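Local atomic coordinates of periplasmic branched-chain amino acid-binding protein (Burkholderia mallei, PDB entry 3I09), a protein that probably binds branched-chain amino acids or related small carboxylates in the periplasm and delivers them to an ABC transporter. Residues Asp19-Val33 and Ser277-Leu291. Numbering follows the deposited sequence. Where two conformers were deposited one is given.
With EDO (1,2-ethanediol), chain J.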
loop_
_atom_site.group_PDB
_atom_site.type_symbol
_atom_site.label_atom_id
_atom_site.label_comp_id
_atom_site.label_asym_id
_atom_site.label_seq_id
_atom_site.Cartn_x
_atom_site.Cartn_y
_atom_site.Cartn_z
ATOM N N ASP A 19 4.491 -9.127 7.887
ATOM C CA ASP A 19 5.590 -9.523 6.990
ATOM C C ASP A 19 5.774 -8.532 5.885
ATOM O O ASP A 19 6.895 -8.274 5.476
ATOM C CB ASP A 19 5.355 -10.909 6.366
ATOM C CG ASP A 19 5.466 -12.034 7.347
ATOM O OD1 ASP A 19 6.194 -11.908 8.353
ATOM O OD2 ASP A 19 4.820 -13.073 7.083
ATOM N N ILE A 20 4.680 -7.970 5.369
ATOM C CA ILE A 20 4.771 -7.078 4.202
ATOM C C ILE A 20 5.252 -5.653 4.594
ATOM O O ILE A 20 5.647 -4.855 3.746
ATOM C CB ILE A 20 3.407 -6.994 3.435
ATOM C CG1 ILE A 20 2.288 -6.492 4.345
ATOM C CG2 ILE A 20 3.016 -8.336 2.811
ATOM C CD1 ILE A 20 1.019 -6.155 3.583
ATOM N N ASP A 21 5.205 -5.325 5.882
ATOM C CA ASP A 21 5.592 -4.006 6.371
ATOM C C ASP A 21 6.227 -4.220 7.738
ATOM O O ASP A 21 7.404 -4.668 7.818
ATOM C CB ASP A 21 4.383 -3.030 6.377
ATOM C CG ASP A 21 4.781 -1.589 6.718
ATOM O OD1 ASP A 21 5.917 -1.157 6.320
ATOM O OD2 ASP A 21 3.962 -0.857 7.361
ATOM N N GLY A 22 5.490 -3.972 8.821
ATOM C CA GLY A 22 5.950 -4.380 10.155
ATOM C C GLY A 22 7.366 -3.938 10.526
ATOM O O GLY A 22 7.780 -2.805 10.221
ATOM N N GLN A 23 8.093 -4.817 11.227
ATOM C CA GLN A 23 9.444 -4.541 11.695
ATOM C C GLN A 23 10.393 -4.194 10.541
ATOM O O GLN A 23 11.287 -3.378 10.689
ATOM C CB GLN A 23 10.005 -5.733 12.520
ATOM C CG GLN A 23 11.567 -5.759 12.630
ATOM N N GLY A 24 10.192 -4.827 9.394
ATOM C CA GLY A 24 10.988 -4.551 8.201
ATOM C C GLY A 24 10.850 -3.116 7.744
ATOM O O GLY A 24 11.810 -2.463 7.347
ATOM N N GLY A 25 9.640 -2.620 7.839
ATOM C CA GLY A 25 9.355 -1.218 7.493
ATOM C C GLY A 25 10.052 -0.278 8.440
ATOM O O GLY A 25 10.598 0.738 8.018
ATOM N N LEU A 26 10.034 -0.616 9.735
ATOM C CA LEU A 26 10.742 0.164 10.759
ATOM C C LEU A 26 12.242 0.191 10.466
ATOM O O LEU A 26 12.885 1.246 10.499
ATOM C CB LEU A 26 10.484 -0.433 12.147
ATOM C CG LEU A 26 11.261 0.218 13.311
ATOM C CD1 LEU A 26 11.030 1.742 13.458
ATOM C CD2 LEU A 26 10.973 -0.528 14.634
ATOM N N GLU A 27 12.793 -0.982 10.142
ATOM C CA GLU A 27 14.205 -1.067 9.778
ATOM C C GLU A 27 14.558 -0.141 8.568
ATOM O O GLU A 27 15.592 0.575 8.577
ATOM C CB GLU A 27 14.553 -2.519 9.446
ATOM C CG GLU A 27 16.026 -2.803 9.464
ATOM C CD GLU A 27 16.735 -2.356 8.204
ATOM O OE1 GLU A 27 16.108 -2.398 7.103
ATOM O OE2 GLU A 27 17.921 -1.972 8.328
ATOM N N ALA A 28 13.703 -0.157 7.556
ATOM C CA ALA A 28 13.867 0.674 6.366
ATOM C C ALA A 28 13.828 2.171 6.711
ATOM O O ALA A 28 14.639 2.963 6.221
ATOM C CB ALA A 28 12.813 0.298 5.327
ATOM N N ILE A 29 12.925 2.551 7.611
ATOM C CA ILE A 29 12.864 3.928 8.111
ATOM C C ILE A 29 14.143 4.336 8.832
ATOM O O ILE A 29 14.682 5.407 8.586
ATOM C CB ILE A 29 11.630 4.157 8.995
ATOM C CG1 ILE A 29 10.379 4.172 8.127
ATOM C CG2 ILE A 29 11.784 5.449 9.842
ATOM C CD1 ILE A 29 9.019 4.077 8.877
ATOM N N LYS A 30 14.636 3.481 9.722
ATOM C CA LYS A 30 15.864 3.776 10.423
ATOM C C LYS A 30 17.055 3.853 9.462
ATOM O O LYS A 30 17.916 4.678 9.673
ATOM C CB LYS A 30 16.095 2.792 11.598
ATOM C CG LYS A 30 15.005 2.989 12.674
ATOM C CD LYS A 30 15.098 2.038 13.851
ATOM C CE LYS A 30 16.310 2.384 14.752
ATOM N NZ LYS A 30 16.212 3.714 15.460
HETATM N N MSE A 31 17.088 3.011 8.419
HETATM C CA MSE A 31 18.186 3.102 7.450
HETATM C C MSE A 31 18.126 4.434 6.719
HETATM O O MSE A 31 19.157 5.051 6.530
HETATM C CB MSE A 31 18.170 1.949 6.453
HETATM C CG MSE A 31 18.592 0.624 7.032
HETATM SE SE MSE A 31 18.669 -0.718 5.609
HETATM C CE MSE A 31 19.745 0.376 4.468
ATOM N N ALA A 32 16.932 4.883 6.328
ATOM C CA ALA A 32 16.781 6.189 5.648
ATOM C C ALA A 32 17.280 7.340 6.540
ATOM O O ALA A 32 17.911 8.248 6.076
ATOM C CB ALA A 32 15.305 6.433 5.262
ATOM N N VAL A 33 16.967 7.283 7.820
ATOM C CA VAL A 33 17.438 8.303 8.769
ATOM C C VAL A 33 18.970 8.305 8.843
ATOM O O VAL A 33 19.611 9.356 8.753
ATOM C CB VAL A 33 16.788 8.115 10.134
ATOM C CG1 VAL A 33 17.435 9.032 11.194
ATOM C CG2 VAL A 33 15.262 8.409 9.992
ATOM N N SER A 277 9.474 -5.785 0.314
ATOM C CA SER A 277 8.257 -5.484 -0.415
ATOM C C SER A 277 8.263 -4.024 -0.879
ATOM O O SER A 277 9.089 -3.201 -0.434
ATOM C CB SER A 277 7.013 -5.648 0.469
ATOM O OG SER A 277 6.898 -4.586 1.440
ATOM N N SER A 278 7.312 -3.694 -1.731
ATOM C CA SER A 278 7.134 -2.315 -2.176
ATOM C C SER A 278 6.817 -1.334 -0.989
ATOM O O SER A 278 7.174 -0.159 -1.047
ATOM C CB SER A 278 6.042 -2.238 -3.249
ATOM O OG SER A 278 4.782 -2.661 -2.733
ATOM N N LEU A 279 6.194 -1.835 0.081
ATOM C CA LEU A 279 5.926 -1.001 1.250
ATOM C C LEU A 279 7.186 -0.648 2.006
ATOM O O LEU A 279 7.358 0.469 2.448
ATOM C CB LEU A 279 4.897 -1.675 2.177
ATOM C CG LEU A 279 3.595 -2.117 1.545
ATOM C CD1 LEU A 279 2.698 -2.695 2.621
ATOM C CD2 LEU A 279 2.873 -0.966 0.791
ATOM N N GLN A 280 8.062 -1.635 2.207
ATOM C CA GLN A 280 9.306 -1.426 2.905
ATOM C C GLN A 280 10.228 -0.460 2.143
ATOM O O GLN A 280 10.805 0.463 2.740
ATOM C CB GLN A 280 9.950 -2.792 3.207
ATOM C CG GLN A 280 9.151 -3.539 4.305
ATOM C CD GLN A 280 9.098 -5.045 4.205
ATOM O OE1 GLN A 280 9.527 -5.662 3.213
ATOM N NE2 GLN A 280 8.561 -5.670 5.267
ATOM N N ALA A 281 10.291 -0.622 0.823
ATOM C CA ALA A 281 10.947 0.366 -0.070
ATOM C C ALA A 281 10.363 1.764 0.043
ATOM O O ALA A 281 11.080 2.770 0.237
ATOM C CB ALA A 281 10.889 -0.128 -1.562
ATOM N N ALA A 282 9.040 1.850 -0.069
ATOM C CA ALA A 282 8.325 3.140 0.052
ATOM C C ALA A 282 8.510 3.811 1.421
ATOM O O ALA A 282 8.649 5.036 1.492
ATOM C CB ALA A 282 6.854 2.950 -0.249
ATOM N N ASP A 283 8.557 3.015 2.506
ATOM C CA ASP A 283 8.847 3.546 3.837
ATOM C C ASP A 283 10.169 4.329 3.837
ATOM O O ASP A 283 10.235 5.474 4.345
ATOM C CB ASP A 283 8.944 2.430 4.897
ATOM C CG ASP A 283 7.609 1.762 5.248
ATOM O OD1 ASP A 283 6.534 2.376 5.085
ATOM O OD2 ASP A 283 7.674 0.570 5.714
ATOM N N TYR A 284 11.228 3.701 3.310
ATOM C CA TYR A 284 12.534 4.340 3.223
ATOM C C TYR A 284 12.432 5.609 2.357
ATOM O O TYR A 284 12.884 6.687 2.767
ATOM C CB TYR A 284 13.575 3.357 2.684
ATOM C CG TYR A 284 14.971 3.909 2.491
ATOM C CD1 TYR A 284 15.242 4.834 1.504
ATOM C CD2 TYR A 284 16.033 3.488 3.301
ATOM C CE1 TYR A 284 16.532 5.344 1.316
ATOM C CE2 TYR A 284 17.342 3.962 3.092
ATOM C CZ TYR A 284 17.556 4.916 2.122
ATOM O OH TYR A 284 18.793 5.410 1.931
ATOM N N SER A 285 11.815 5.498 1.191
ATOM C CA SER A 285 11.762 6.627 0.256
ATOM C C SER A 285 11.005 7.818 0.831
ATOM O O SER A 285 11.386 8.963 0.640
ATOM C CB SER A 285 11.099 6.184 -1.068
ATOM O OG SER A 285 10.902 7.271 -1.956
ATOM N N SER A 286 9.896 7.532 1.503
ATOM C CA SER A 286 9.019 8.572 2.053
ATOM C C SER A 286 9.760 9.359 3.121
ATOM O O SER A 286 9.619 10.585 3.209
ATOM C CB SER A 286 7.704 7.965 2.618
ATOM O OG SER A 286 7.983 7.227 3.779
ATOM N N VAL A 287 10.612 8.687 3.910
ATOM C CA VAL A 287 11.416 9.369 4.926
ATOM C C VAL A 287 12.489 10.268 4.293
ATOM O O VAL A 287 12.688 11.406 4.706
ATOM C CB VAL A 287 12.000 8.350 5.954
ATOM C CG1 VAL A 287 13.075 8.975 6.862
ATOM C CG2 VAL A 287 10.803 7.794 6.799
ATOM N N THR A 288 13.163 9.764 3.275
ATOM C CA THR A 288 14.062 10.577 2.527
ATOM C C THR A 288 13.362 11.833 1.969
ATOM O O THR A 288 13.876 12.941 2.085
ATOM C CB THR A 288 14.722 9.794 1.390
ATOM O OG1 THR A 288 15.304 8.593 1.903
ATOM C CG2 THR A 288 15.787 10.654 0.743
ATOM N N THR A 289 12.180 11.645 1.405
ATOM C CA THR A 289 11.391 12.754 0.852
ATOM C C THR A 289 11.023 13.781 1.929
ATOM O O THR A 289 11.182 14.990 1.725
ATOM C CB THR A 289 10.184 12.187 0.112
ATOM O OG1 THR A 289 10.682 11.424 -1.007
ATOM C CG2 THR A 289 9.221 13.318 -0.327
ATOM N N TYR A 290 10.510 13.318 3.070
ATOM C CA TYR A 290 10.237 14.219 4.184
ATOM C C TYR A 290 11.489 14.991 4.616
ATOM O O TYR A 290 11.437 16.204 4.798
ATOM C CB TYR A 290 9.678 13.442 5.365
ATOM C CG TYR A 290 9.506 14.275 6.587
ATOM C CD1 TYR A 290 8.440 15.146 6.718
ATOM C CD2 TYR A 290 10.447 14.211 7.629
ATOM C CE1 TYR A 290 8.306 15.941 7.873
ATOM C CE2 TYR A 290 10.324 14.993 8.761
ATOM C CZ TYR A 290 9.254 15.860 8.866
ATOM O OH TYR A 290 9.110 16.671 9.961
ATOM N N LEU A 291 12.592 14.276 4.853
ATOM C CA LEU A 291 13.796 14.914 5.361
ATOM C C LEU A 291 14.321 15.951 4.366
ATOM O O LEU A 291 14.793 17.003 4.784
ATOM C CB LEU A 291 14.884 13.912 5.778
ATOM C CG LEU A 291 14.521 13.023 6.998
ATOM C CD1 LEU A 291 15.559 11.908 7.219
ATOM C CD2 LEU A 291 14.343 13.858 8.248
HETATM C C1 EDO J . 17.177 6.971 16.133
HETATM O O1 EDO J . 15.871 6.800 16.738
HETATM C C2 EDO J . 17.077 7.237 14.637
HETATM O O2 EDO J . 16.716 6.026 13.910
HETATM O O HOH W 1 3.908 1.192 5.645
HETATM O O HOH W 2 17.583 9.102 3.387
#
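The amide of Gln280 reaches across to the loop 19-21, where NE2 donates to two carbonyls. It sits in the carbonyl plane on a lone pair of Asp21 O (3.0 Å), which itself lies in the amide plane, and meets Asp19 O less straight (139°), from above the carbonyl plane. A bend at chi2 turns the amide so that OE1 accepts from Ser277 N while Ser277 OG accepts from Gln280 N, a capping box opening helix 278-291. That hydroxyl also donates to Ile20 O (2.6 Å). Ile20 and Leu279 run alongside each other, CD1 against CD1 at 4.0 Å. The bonds from Gln280 and Ser277 thus join the loop carrying Ile20, a ligand-pocket residue of this type I periplasmic binding protein, to a helix from late in the chain. A water donates to Asp21 OD2 and Asp283 OD1; Asp21 OD2 is also hydrogen-bonded to Thr11 OG1. Helices 22-33 and 278-291 run in the same general direction, axes 7.7 Å apart at closest, crossing at -30°. Without a side chain at Gly25, Gln280 CG approaches Gly25 N (3.7 Å) and Asp283 OD2 approaches Gly25 CA (3.0 Å). Ala32 CB sits over a face of the Tyr284 ring, a CH-pi contact. Val287 straddles Ile29 and Ala32, CG2 against Ile29 CG1 and CG1 against Ala32 CB.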